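Local coordinates for protein porin B (Pseudomonas putida, PDB 4GEY) that forms a beta-barrel channel in the outer membrane that binds glucose and probably admits sugars selectively across that membrane, at residues Pro344-Gly349 with Tyr396-Thr401; Leu385-Tyr390 with Gly418-Asp423; Phe149-Glu154 with Ser189-Arg194; Asp47-Val52 with Val119-Gly124. The protein carries 2 engineered substitutions. All blocks are in the same frame, centred on the assembly; numbering follows the deposited sequence.

All four contacts involve the barrel wall, but at different depths. Contacts 3 and 4 are buried, the latter lying about 12 Å from the centre of the chain; contacts 1 and 2 are partly buried, each about 22 Å from that centre. Detergent lies at or near all four. Contacts 1 and 2 share strand 388-399, using its opposite ends, with centres about 33 Å apart. Contacts 1 and 3 pair chain segments antiparallel, adding a carboxylate-hydroxyl bond in contact 1 and cation-pi packing in contact 3. Contact 2 sets a turn against the chain leading into a strand, with one backbone bond, a bridging water and charge proximity, whereas contact 4 places a strand glutamate behind the glucose site.

Contact 1 of 4, residues Pro344-Gly349 with Tyr396-Thr401; sequences PKDDIG and YGFHVT. With C8E ((hydroxyethyloxy)tri(ethyloxy)octane), chain E.
The Tyr396 ring is met from segment 344-349 on a face and at an edge: Asp347 O stands over one face, shifted toward the rim, while Asp346 OD2 approaches the edge near the ring plane. Detergent atom C16 lies over the opposite face. Over one face of His399 the extended Lys345 chain makes a CH-pi contact, its CD 3.7 Å from the His399 centroid and 11° off the normal; Thr401 O lies over the other face, toward the rim. Tyr396 CD1 stands over the centre of one Phe398 face. Asp346 holds two donors with separate oxygens. Tyr396 OH bonds to Asp346 OD2 (2.5 Å) through the anti lone pair, with carboxylate and ring planes 83° apart; His399 N bonds to Asp346 OD1 (2.7 Å) on the syn side, though tilted out of the carboxylate plane, and Arg343 adds a salt bridge to that oxygen. With CG placed opposite the backbone N (chi1 -174°), the Tyr396 ring reaches this carboxylate and brushes Ile348 CG1 with CD2 (3.8 Å). Putting a phenylalanine here would probably leave Asp346 OD2 without its hydroxyl mate and the carboxylate less firmly fixed in rotation. Gly397 N bonds to Asp347 O (2.8 Å), and Asp347 N to Gly397 O (3.2 Å). These bonds join adjacent antiparallel strands, and the detergent against Tyr396 and Phe398 is consistent with the membrane-facing aromatic surface of an outer-membrane beta-barrel.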
# COMPACT_ATOMS: atom_id res chain seq x y z
N PRO A 344 -1.73 3.79 27.79
CA PRO A 344 -2.38 4.90 27.08
C PRO A 344 -1.88 5.12 25.65
O PRO A 344 -2.52 5.87 24.90
CB PRO A 344 -2.01 6.11 27.93
CG PRO A 344 -0.72 5.74 28.54
CD PRO A 344 -0.86 4.28 28.86
N LYS A 345 -0.75 4.52 25.29
CA LYS A 345 -0.24 4.67 23.94
C LYS A 345 -0.41 3.42 23.09
O LYS A 345 -0.04 3.42 21.92
CB LYS A 345 1.23 5.10 23.95
CG LYS A 345 1.48 6.44 24.59
CD LYS A 345 2.90 6.90 24.34
CE LYS A 345 3.09 8.37 24.68
NZ LYS A 345 4.49 8.81 24.40
N ASP A 346 -0.98 2.36 23.67
CA ASP A 346 -1.24 1.12 22.92
C ASP A 346 -2.45 1.28 22.01
O ASP A 346 -3.30 2.14 22.24
CB ASP A 346 -1.49 -0.05 23.86
CG ASP A 346 -0.21 -0.62 24.46
OD1 ASP A 346 0.89 -0.12 24.13
OD2 ASP A 346 -0.32 -1.57 25.25
N ASP A 347 -2.55 0.46 20.97
CA ASP A 347 -3.72 0.51 20.10
C ASP A 347 -4.30 -0.86 19.75
O ASP A 347 -3.61 -1.89 19.77
CB ASP A 347 -3.50 1.41 18.87
CG ASP A 347 -2.46 0.85 17.90
OD1 ASP A 347 -1.55 0.12 18.35
OD2 ASP A 347 -2.55 1.16 16.69
N ILE A 348 -5.61 -0.86 19.48
CA ILE A 348 -6.31 -2.07 19.07
C ILE A 348 -6.89 -1.83 17.69
O ILE A 348 -7.64 -0.89 17.49
CB ILE A 348 -7.45 -2.39 20.03
CG1 ILE A 348 -6.90 -2.66 21.42
CG2 ILE A 348 -8.18 -3.62 19.55
CD1 ILE A 348 -7.96 -2.95 22.43
N GLY A 349 -6.54 -2.68 16.73
CA GLY A 349 -7.06 -2.53 15.38
C GLY A 349 -7.97 -3.66 14.94
O GLY A 349 -7.76 -4.82 15.32
N TYR A 396 -3.05 -5.90 18.19
CA TYR A 396 -2.79 -5.13 19.41
C TYR A 396 -1.37 -4.57 19.32
O TYR A 396 -0.41 -5.32 19.18
CB TYR A 396 -2.97 -5.99 20.67
CG TYR A 396 -2.85 -5.17 21.94
CD1 TYR A 396 -1.61 -4.73 22.40
CD2 TYR A 396 -3.98 -4.81 22.68
CE1 TYR A 396 -1.49 -3.95 23.54
CE2 TYR A 396 -3.88 -4.03 23.83
CZ TYR A 396 -2.63 -3.61 24.25
OH TYR A 396 -2.49 -2.84 25.37
N GLY A 397 -1.24 -3.25 19.43
CA GLY A 397 0.07 -2.63 19.33
C GLY A 397 0.64 -2.25 20.69
O GLY A 397 0.10 -1.38 21.35
N PHE A 398 1.73 -2.91 21.11
CA PHE A 398 2.39 -2.49 22.35
C PHE A 398 3.33 -1.36 22.01
O PHE A 398 4.19 -1.49 21.13
CB PHE A 398 3.21 -3.61 23.00
CG PHE A 398 2.41 -4.83 23.37
CD1 PHE A 398 1.81 -4.93 24.62
CD2 PHE A 398 2.28 -5.90 22.48
CE1 PHE A 398 1.08 -6.08 24.96
CE2 PHE A 398 1.56 -7.04 22.81
CZ PHE A 398 0.96 -7.13 24.06
N HIS A 399 3.16 -0.24 22.69
CA HIS A 399 4.09 0.86 22.57
C HIS A 399 5.24 0.60 23.55
O HIS A 399 5.19 1.04 24.69
CB HIS A 399 3.39 2.19 22.87
CG HIS A 399 4.29 3.37 22.77
ND1 HIS A 399 5.21 3.70 23.75
CD2 HIS A 399 4.42 4.32 21.81
CE1 HIS A 399 5.87 4.78 23.40
NE2 HIS A 399 5.42 5.18 22.22
N VAL A 400 6.25 -0.13 23.10
CA VAL A 400 7.37 -0.48 23.96
C VAL A 400 8.18 0.76 24.32
O VAL A 400 8.34 1.09 25.49
CB VAL A 400 8.32 -1.52 23.31
CG1 VAL A 400 9.22 -2.12 24.39
CG2 VAL A 400 7.55 -2.61 22.63
N THR A 401 8.70 1.43 23.30
CA THR A 401 9.32 2.74 23.45
C THR A 401 8.79 3.68 22.38
O THR A 401 7.89 3.32 21.62
CB THR A 401 10.86 2.68 23.33
OG1 THR A 401 11.23 2.22 22.02
CG2 THR A 401 11.44 1.76 24.40
C10 C8E E . -2.25 -4.66 32.29
C11 C8E E . -1.02 -5.00 31.45
O12 C8E E . -1.28 -4.86 30.08
C13 C8E E . -2.23 -5.79 29.59
C14 C8E E . -1.70 -6.53 28.36
O15 C8E E . -2.54 -6.25 27.26
C16 C8E E . -3.08 -7.40 26.64
C17 C8E E . -2.07 -8.11 25.74
O18 C8E E . -2.75 -8.72 24.65
C19 C8E E . -1.95 -8.89 23.51
C20 C8E E . -2.35 -10.17 22.80
O21 C8E E . -1.31 -11.12 22.89

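Contact 2 of 4, residues Leu385-Tyr390 with Gly418-Asp423; sequences LQRTEY and GVDEVD. With DMU (decyl-beta-D-maltopyranoside), chain L.
Arg387 N bonds to Gly418 O (2.9 Å), the donor standing 41° out of the carbonyl plane, just ahead of the type I beta turn from Val419 to Val422. The turn belongs to the loop joining barrel strands 404-414 and 425-435, and it packs on the chain entering strand 388-399. A CB on Gly418 would clash with Arg387 N. Gly418 N lies 3.7 Å from Glu389 CB; the Glu389 carboxylate is bonded to backbone N-H groups of Phe116, Ser117 and Gly417. Gln386 crosses the turn with its aliphatic part, CG resting 4.2 Å from Val419 CG2, while its amide NE2 bonds to Gly417 O. The Arg387 guanidinium and the Asp420 carboxylate are nearly parallel (6° between planes), yet no N-H points at the acid: NE is 4.0 Å from Asp420 OD2, which lies well out of the guanidinium plane, so only the opposite charges attract. Asp420 turns instead to the maltoside headgroup, whose O6 donates to OD2 (2.9 Å), and Ser415 bonds to OD1. Detergent C28 covers one face of the Tyr390 ring. A water closes the far end, accepting from Leu385 N and donating to Glu421 OE1, each at 3.0 Å.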
# COMPACT_ATOMS: atom_id res chain seq x y z
N LEU A 385 -11.78 -20.44 -10.72
CA LEU A 385 -12.75 -19.38 -10.93
C LEU A 385 -12.57 -18.36 -9.83
O LEU A 385 -12.83 -18.65 -8.65
CB LEU A 385 -14.17 -19.94 -10.93
CG LEU A 385 -14.58 -20.99 -11.98
CD1 LEU A 385 -16.08 -21.06 -12.09
CD2 LEU A 385 -13.98 -20.70 -13.35
N GLN A 386 -12.12 -17.17 -10.20
CA GLN A 386 -11.85 -16.14 -9.21
C GLN A 386 -13.05 -15.24 -9.00
O GLN A 386 -13.53 -14.61 -9.94
CB GLN A 386 -10.63 -15.33 -9.60
CG GLN A 386 -9.37 -16.13 -9.55
CD GLN A 386 -8.16 -15.30 -9.85
OE1 GLN A 386 -7.93 -14.90 -10.99
NE2 GLN A 386 -7.36 -15.03 -8.82
N ARG A 387 -13.53 -15.17 -7.76
CA ARG A 387 -14.77 -14.49 -7.44
C ARG A 387 -14.59 -13.33 -6.44
O ARG A 387 -14.54 -12.18 -6.84
CB ARG A 387 -15.84 -15.50 -6.99
CG ARG A 387 -15.69 -16.87 -7.68
CD ARG A 387 -16.72 -17.90 -7.21
NE ARG A 387 -17.87 -17.98 -8.10
CZ ARG A 387 -18.19 -19.03 -8.84
NH1 ARG A 387 -17.44 -20.13 -8.80
NH2 ARG A 387 -19.26 -18.99 -9.62
N THR A 388 -14.51 -13.62 -5.15
CA THR A 388 -14.39 -12.55 -4.16
C THR A 388 -13.58 -13.01 -2.96
O THR A 388 -13.86 -14.05 -2.37
CB THR A 388 -15.77 -12.09 -3.65
OG1 THR A 388 -16.65 -11.86 -4.76
CG2 THR A 388 -15.64 -10.81 -2.84
N GLU A 389 -12.56 -12.23 -2.62
CA GLU A 389 -11.66 -12.53 -1.52
C GLU A 389 -11.97 -11.57 -0.38
O GLU A 389 -12.19 -10.38 -0.61
CB GLU A 389 -10.21 -12.35 -1.96
CG GLU A 389 -9.17 -12.44 -0.85
CD GLU A 389 -7.73 -12.18 -1.35
OE1 GLU A 389 -6.98 -11.46 -0.65
OE2 GLU A 389 -7.35 -12.68 -2.43
N TYR A 390 -12.02 -12.10 0.84
CA TYR A 390 -12.20 -11.25 2.01
C TYR A 390 -10.97 -11.34 2.90
O TYR A 390 -10.34 -12.40 3.00
CB TYR A 390 -13.47 -11.64 2.79
CG TYR A 390 -14.75 -11.35 2.04
CD1 TYR A 390 -15.18 -12.19 1.01
CD2 TYR A 390 -15.54 -10.26 2.36
CE1 TYR A 390 -16.35 -11.94 0.32
CE2 TYR A 390 -16.72 -10.00 1.68
CZ TYR A 390 -17.11 -10.84 0.66
OH TYR A 390 -18.27 -10.60 -0.03
N GLY A 418 -9.82 -15.20 -4.34
CA GLY A 418 -11.20 -15.21 -4.81
C GLY A 418 -11.72 -16.62 -5.06
O GLY A 418 -12.85 -16.81 -5.52
N VAL A 419 -10.90 -17.61 -4.72
CA VAL A 419 -11.23 -18.98 -5.04
C VAL A 419 -11.96 -19.70 -3.91
O VAL A 419 -11.37 -20.07 -2.89
CB VAL A 419 -9.99 -19.77 -5.44
CG1 VAL A 419 -10.37 -21.18 -5.82
CG2 VAL A 419 -9.31 -19.07 -6.59
N ASP A 420 -13.26 -19.91 -4.12
CA ASP A 420 -14.10 -20.53 -3.11
C ASP A 420 -13.67 -21.94 -2.76
O ASP A 420 -14.03 -22.46 -1.71
CB ASP A 420 -15.55 -20.53 -3.57
CG ASP A 420 -16.14 -19.14 -3.56
OD1 ASP A 420 -15.59 -18.26 -2.87
OD2 ASP A 420 -17.17 -18.94 -4.23
N GLU A 421 -12.89 -22.55 -3.64
CA GLU A 421 -12.44 -23.92 -3.41
C GLU A 421 -11.27 -23.99 -2.43
O GLU A 421 -10.85 -25.08 -2.04
CB GLU A 421 -12.10 -24.61 -4.73
CG GLU A 421 -13.35 -24.95 -5.59
CD GLU A 421 -14.14 -23.72 -6.04
OE1 GLU A 421 -13.52 -22.66 -6.30
OE2 GLU A 421 -15.40 -23.81 -6.12
N VAL A 422 -10.75 -22.84 -2.02
CA VAL A 422 -9.65 -22.79 -1.07
C VAL A 422 -10.24 -22.49 0.30
O VAL A 422 -10.97 -21.53 0.45
CB VAL A 422 -8.60 -21.70 -1.44
CG1 VAL A 422 -7.59 -21.54 -0.32
CG2 VAL A 422 -7.90 -22.02 -2.75
N ASP A 423 -9.92 -23.33 1.28
CA ASP A 423 -10.49 -23.18 2.62
C ASP A 423 -10.06 -21.88 3.27
O ASP A 423 -8.97 -21.36 2.98
CB ASP A 423 -10.09 -24.34 3.51
CG ASP A 423 -10.61 -25.66 3.01
OD1 ASP A 423 -11.70 -25.68 2.41
OD2 ASP A 423 -9.93 -26.68 3.23
C1 DMU L . -18.94 -15.77 -1.52
C2 DMU L . -18.96 -16.20 -2.90
C3 DMU L . -19.87 -17.29 -3.35
C4 DMU L . -21.07 -17.56 -2.42
O5 DMU L . -20.55 -17.51 -0.97
C6 DMU L . -20.01 -16.22 -0.63
O7 DMU L . -20.40 -16.98 -4.66
O16 DMU L . -19.63 -16.22 0.76
C18 DMU L . -20.11 -15.17 1.59
C19 DMU L . -19.40 -14.95 2.96
C22 DMU L . -18.50 -13.69 3.19
C25 DMU L . -17.83 -13.57 4.56
C28 DMU L . -16.71 -12.58 4.80
C31 DMU L . -15.76 -12.88 5.95
C34 DMU L . -14.81 -11.81 6.44
C37 DMU L . -13.45 -12.22 6.91
O49 DMU L . -18.92 -14.28 -1.55
O55 DMU L . -17.57 -16.42 -3.32
C57 DMU L . -21.71 -18.73 -2.66
O61 DMU L . -22.22 -19.41 -1.56
C5 DMU L . -21.39 -18.02 -6.59
C7 DMU L . -22.16 -19.22 -6.54
C8 DMU L . -21.35 -20.45 -6.59
C9 DMU L . -20.33 -20.54 -5.43
O1 DMU L . -19.76 -19.14 -5.10
C10 DMU L . -20.23 -17.91 -5.70
O2 DMU L . -22.18 -21.57 -6.52
O3 DMU L . -22.29 -16.88 -6.39
O4 DMU L . -23.08 -19.21 -7.67
C11 DMU L . -19.33 -21.34 -5.72
O6 DMU L . -18.34 -21.52 -4.77
O HOH W 1 -12.60 -22.82 -9.15

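Contact 3 of 4, residues Phe149-Glu154 with Ser189-Arg194; sequences FGRFGE and SQWALR
Backbone hydrogen bonds pair Gly150 with Ala192 in both directions, Gly150 N to Ala192 O at 3.0 Å and Ala192 N to Gly150 O at 2.8 Å; with the non-hydrogen-bonded pair Arg151-Trp191, they carry the antiparallel pairing to the corner the chain turns there. The polar side-chain bond is Arg151 NE to Ser189 OG (2.6 Å), with the hydroxyl in the guanidinium plane; Ser189 OG also bonds to Leu131 O. Cation-pi contact brings Arg151 CZ to 4.6 Å from the centroid of the Trp191 five-membered ring, the guanidinium nearly upright on the indole (planes 83° apart). Arg151 NH1 and Trp191 NE1, 3.2 Å apart, are both donors and do not bond; NE1 bonds to Leu225 O. A leucine in place of Arg151 would probably leave Ser189 OG without this donor and the indole face without its cation. Two CH-pi contacts follow: Arg151 CG over the Trp191 six-membered ring and Ala192 CB over the Phe152 ring. Apolar Phe149 touches Leu193 and, slid aside, Trp191. The chemistry implies a mixed face, exposed Phe149 and Leu193 near detergent beside the buried Arg151-Trp191-Ser189 cluster, while Ala192 points to the other face.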
# COMPACT_ATOMS: atom_id res chain seq x y z
N PHE A 149 8.92 17.39 -7.30
CA PHE A 149 9.46 16.72 -8.48
C PHE A 149 10.58 15.74 -8.13
O PHE A 149 11.41 16.02 -7.27
CB PHE A 149 9.97 17.75 -9.50
CG PHE A 149 10.77 17.15 -10.62
CD1 PHE A 149 10.14 16.54 -11.70
CD2 PHE A 149 12.17 17.17 -10.59
CE1 PHE A 149 10.88 15.97 -12.74
CE2 PHE A 149 12.92 16.60 -11.62
CZ PHE A 149 12.28 16.00 -12.69
N GLY A 150 10.63 14.61 -8.83
CA GLY A 150 11.70 13.66 -8.65
C GLY A 150 11.24 12.22 -8.76
O GLY A 150 10.52 11.87 -9.69
N ARG A 151 11.65 11.39 -7.81
CA ARG A 151 11.23 9.99 -7.82
C ARG A 151 10.55 9.56 -6.53
O ARG A 151 11.09 9.75 -5.44
CB ARG A 151 12.41 9.06 -8.11
CG ARG A 151 12.93 9.10 -9.53
CD ARG A 151 14.04 8.06 -9.73
NE ARG A 151 13.51 6.71 -9.94
CZ ARG A 151 13.23 6.20 -11.14
NH1 ARG A 151 13.42 6.92 -12.24
NH2 ARG A 151 12.75 4.96 -11.25
N PHE A 152 9.35 9.00 -6.67
CA PHE A 152 8.55 8.48 -5.57
C PHE A 152 7.38 7.65 -6.12
O PHE A 152 7.18 7.60 -7.32
CB PHE A 152 8.06 9.61 -4.64
CG PHE A 152 7.49 10.82 -5.35
CD1 PHE A 152 8.32 11.74 -5.98
CD2 PHE A 152 6.13 11.05 -5.37
CE1 PHE A 152 7.80 12.84 -6.63
CE2 PHE A 152 5.60 12.15 -6.00
CZ PHE A 152 6.44 13.04 -6.64
N GLY A 153 6.62 7.00 -5.25
CA GLY A 153 5.47 6.23 -5.68
C GLY A 153 4.18 7.02 -5.50
O GLY A 153 4.13 7.94 -4.69
N GLU A 154 3.14 6.66 -6.26
CA GLU A 154 1.88 7.41 -6.26
C GLU A 154 1.26 7.50 -4.85
O GLU A 154 0.67 8.54 -4.47
CB GLU A 154 0.88 6.80 -7.25
CG GLU A 154 1.15 7.01 -8.75
CD GLU A 154 2.09 5.96 -9.34
OE1 GLU A 154 2.71 5.20 -8.56
OE2 GLU A 154 2.19 5.89 -10.59
N SER A 189 10.22 3.53 -7.03
CA SER A 189 10.19 4.94 -7.43
C SER A 189 10.04 5.08 -8.93
O SER A 189 10.32 4.13 -9.68
CB SER A 189 11.44 5.67 -6.96
OG SER A 189 12.51 5.45 -7.87
N GLN A 190 9.58 6.26 -9.36
CA GLN A 190 9.38 6.61 -10.77
C GLN A 190 9.53 8.11 -10.87
O GLN A 190 9.29 8.84 -9.89
CB GLN A 190 7.95 6.31 -11.23
CG GLN A 190 7.52 4.88 -11.19
CD GLN A 190 6.24 4.73 -10.44
OE1 GLN A 190 6.07 5.27 -9.34
NE2 GLN A 190 5.29 4.00 -11.04
N TRP A 191 9.88 8.59 -12.06
CA TRP A 191 9.92 10.03 -12.26
C TRP A 191 8.51 10.57 -12.13
O TRP A 191 7.56 10.00 -12.67
CB TRP A 191 10.52 10.37 -13.63
CG TRP A 191 12.01 10.18 -13.68
CD1 TRP A 191 12.69 9.24 -14.39
CD2 TRP A 191 13.00 10.95 -12.98
NE1 TRP A 191 14.04 9.38 -14.20
CE2 TRP A 191 14.26 10.42 -13.33
CE3 TRP A 191 12.94 12.03 -12.10
CZ2 TRP A 191 15.45 10.94 -12.83
CZ3 TRP A 191 14.14 12.55 -11.61
CH2 TRP A 191 15.37 12.00 -11.97
N ALA A 192 8.36 11.65 -11.38
CA ALA A 192 7.03 12.18 -11.12
C ALA A 192 7.03 13.67 -10.83
O ALA A 192 8.02 14.23 -10.35
CB ALA A 192 6.38 11.44 -10.00
N LEU A 193 5.90 14.29 -11.15
CA LEU A 193 5.63 15.68 -10.85
C LEU A 193 4.27 15.75 -10.17
O LEU A 193 3.28 15.22 -10.68
CB LEU A 193 5.61 16.50 -12.14
CG LEU A 193 5.33 18.00 -12.01
CD1 LEU A 193 6.37 18.67 -11.11
CD2 LEU A 193 5.26 18.68 -13.38
N ARG A 194 4.21 16.40 -9.01
CA ARG A 194 2.96 16.51 -8.27
C ARG A 194 2.69 17.95 -7.86
O ARG A 194 3.48 18.54 -7.13
CB ARG A 194 2.97 15.60 -7.04
CG ARG A 194 1.67 15.62 -6.26
CD ARG A 194 1.87 16.04 -4.82
NE ARG A 194 2.68 17.24 -4.68
CZ ARG A 194 3.13 17.69 -3.51
NH1 ARG A 194 2.84 17.05 -2.40
NH2 ARG A 194 3.88 18.79 -3.47

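Contact 4 of 4, residues Asp47-Val52 with Val119-Gly124; sequences DYVGEV and VQEVWG. With BGC (beta-D-glucopyranose), chain B; C8E ((hydroxyethyloxy)tri(ethyloxy)octane), chain I.
Glu51 reaches across to the type I turn Gln120-Trp123, and each part of its side chain has its own neighbour. CB lies 4.0 Å from Val122 CG1. With CG opposite its own carbonyl carbon (chi1 -82°), the chain runs on extended, and CD comes alongside Val122 CB at 3.5 Å. At the tip, OE1 accepts from Val122 N (2.6 Å, N-H...O 161°) on the syn side, 16° out of the carboxylate plane, which grips the turn by its backbone. The other oxygen, OE2, is 2.7 Å from Glu121 OE1, the two side chains crossing at about a right angle; one acid probably holds a proton, and the Lys431 salt bridge to Glu121 OE1 would ease the remaining charge. Beside this, Val49 CG1 meets Val122 CG2 at 4.0 Å. The turn faces the sugar: as modelled, glucose O3 donates to Glu121 O and O1 to Trp123 O, though the sugar's fine placement is doubtful, making Glu51 a second-shell residue. Strand 42-57 runs in the barrel wall between strands 66-79 and 425-435, and the loop from helix 103-108 to strand 129-140 folds against it, with Val122 also touching Gln71.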
# COMPACT_ATOMS: atom_id res chain seq x y z
N ASP A 47 14.85 3.31 9.45
CA ASP A 47 13.65 2.68 9.99
C ASP A 47 13.56 1.23 9.61
O ASP A 47 13.87 0.85 8.48
CB ASP A 47 12.44 3.42 9.48
CG ASP A 47 12.45 4.86 9.88
OD1 ASP A 47 12.70 5.11 11.07
OD2 ASP A 47 12.24 5.74 9.02
N TYR A 48 13.10 0.41 10.55
CA TYR A 48 12.97 -1.02 10.33
C TYR A 48 11.54 -1.52 10.45
O TYR A 48 10.80 -1.09 11.32
CB TYR A 48 13.83 -1.76 11.34
CG TYR A 48 13.63 -3.25 11.36
CD1 TYR A 48 14.28 -4.07 10.46
CD2 TYR A 48 12.80 -3.84 12.30
CE1 TYR A 48 14.10 -5.44 10.49
CE2 TYR A 48 12.61 -5.19 12.34
CZ TYR A 48 13.27 -5.98 11.44
OH TYR A 48 13.07 -7.32 11.49
N VAL A 49 11.16 -2.45 9.58
CA VAL A 49 9.87 -3.12 9.71
C VAL A 49 10.06 -4.60 9.50
O VAL A 49 10.59 -5.01 8.47
CB VAL A 49 8.82 -2.62 8.65
CG1 VAL A 49 7.51 -3.39 8.80
CG2 VAL A 49 8.59 -1.14 8.77
N GLY A 50 9.64 -5.40 10.47
CA GLY A 50 9.72 -6.84 10.32
C GLY A 50 8.33 -7.44 10.46
O GLY A 50 7.62 -7.10 11.40
N GLU A 51 7.95 -8.32 9.53
CA GLU A 51 6.68 -9.03 9.62
C GLU A 51 6.80 -10.56 9.58
O GLU A 51 7.37 -11.13 8.64
CB GLU A 51 5.74 -8.55 8.51
CG GLU A 51 5.02 -7.27 8.85
CD GLU A 51 4.68 -6.44 7.62
OE1 GLU A 51 4.58 -7.01 6.51
OE2 GLU A 51 4.53 -5.21 7.79
N VAL A 52 6.26 -11.22 10.60
CA VAL A 52 6.22 -12.68 10.67
C VAL A 52 4.82 -13.18 10.40
O VAL A 52 3.85 -12.58 10.86
CB VAL A 52 6.59 -13.18 12.08
CG1 VAL A 52 6.56 -14.70 12.12
CG2 VAL A 52 7.95 -12.67 12.49
N VAL A 119 -0.56 -11.42 3.54
CA VAL A 119 -0.54 -11.46 5.00
C VAL A 119 0.74 -10.87 5.56
O VAL A 119 0.94 -10.82 6.77
CB VAL A 119 -0.74 -12.88 5.53
CG1 VAL A 119 -2.05 -13.41 5.04
CG2 VAL A 119 0.40 -13.79 5.08
N GLN A 120 1.61 -10.41 4.66
CA GLN A 120 2.83 -9.74 5.08
C GLN A 120 3.07 -8.55 4.17
O GLN A 120 3.87 -8.64 3.22
CB GLN A 120 4.03 -10.69 5.03
CG GLN A 120 4.00 -11.77 6.09
CD GLN A 120 4.89 -12.97 5.74
OE1 GLN A 120 4.43 -13.95 5.15
NE2 GLN A 120 6.17 -12.89 6.12
N GLU A 121 2.39 -7.43 4.45
CA GLU A 121 2.43 -6.25 3.57
C GLU A 121 3.84 -5.84 3.21
O GLU A 121 4.08 -5.31 2.14
CB GLU A 121 1.70 -5.04 4.20
CG GLU A 121 2.33 -4.49 5.50
CD GLU A 121 3.46 -3.48 5.26
OE1 GLU A 121 4.15 -3.09 6.22
OE2 GLU A 121 3.64 -3.04 4.10
N VAL A 122 4.80 -6.06 4.09
CA VAL A 122 6.12 -5.52 3.82
C VAL A 122 6.85 -6.30 2.70
O VAL A 122 7.85 -5.81 2.16
CB VAL A 122 6.95 -5.42 5.09
CG1 VAL A 122 7.60 -6.77 5.40
CG2 VAL A 122 7.97 -4.33 4.92
N TRP A 123 6.36 -7.49 2.35
CA TRP A 123 6.97 -8.29 1.29
C TRP A 123 6.57 -7.82 -0.11
O TRP A 123 5.40 -7.54 -0.38
CB TRP A 123 6.59 -9.76 1.42
CG TRP A 123 7.24 -10.61 0.35
CD1 TRP A 123 8.43 -11.27 0.44
CD2 TRP A 123 6.74 -10.90 -0.97
NE1 TRP A 123 8.71 -11.94 -0.72
CE2 TRP A 123 7.69 -11.73 -1.60
CE3 TRP A 123 5.59 -10.53 -1.67
CZ2 TRP A 123 7.52 -12.20 -2.91
CZ3 TRP A 123 5.43 -11.01 -2.98
CH2 TRP A 123 6.38 -11.83 -3.57
N GLY A 124 7.53 -7.78 -1.03
CA GLY A 124 7.19 -7.60 -2.42
C GLY A 124 8.08 -6.65 -3.19
O GLY A 124 8.86 -5.91 -2.59
C2 BGC B . 4.59 -4.42 -0.70
C3 BGC B . 4.05 -3.31 -0.05
C4 BGC B . 4.00 -2.13 -0.92
C5 BGC B . 3.23 -2.39 -2.26
C6 BGC B . 3.36 -1.42 -3.19
C1 BGC B . 3.81 -4.81 -1.85
O1 BGC B . 4.41 -5.91 -2.43
O2 BGC B . 4.64 -5.54 0.25
O3 BGC B . 4.86 -3.03 1.15
O4 BGC B . 3.43 -1.07 -0.21
O5 BGC B . 3.76 -3.72 -2.80
O6 BGC B . 4.52 -1.34 -3.96
C2 C8E I . 18.84 -8.49 5.94
C3 C8E I . 17.81 -9.49 6.48
C4 C8E I . 18.46 -10.63 7.25
C5 C8E I . 17.73 -10.88 8.58
C6 C8E I . 18.40 -10.14 9.73
C7 C8E I . 17.40 -9.33 10.55
C8 C8E I . 18.09 -8.54 11.67
O9 C8E I . 17.45 -7.31 11.95
C10 C8E I . 16.67 -7.29 13.14
C11 C8E I . 16.32 -5.84 13.51
O12 C8E I . 15.40 -5.76 14.60
C13 C8E I . 15.33 -4.47 15.19
C14 C8E I . 14.78 -4.52 16.62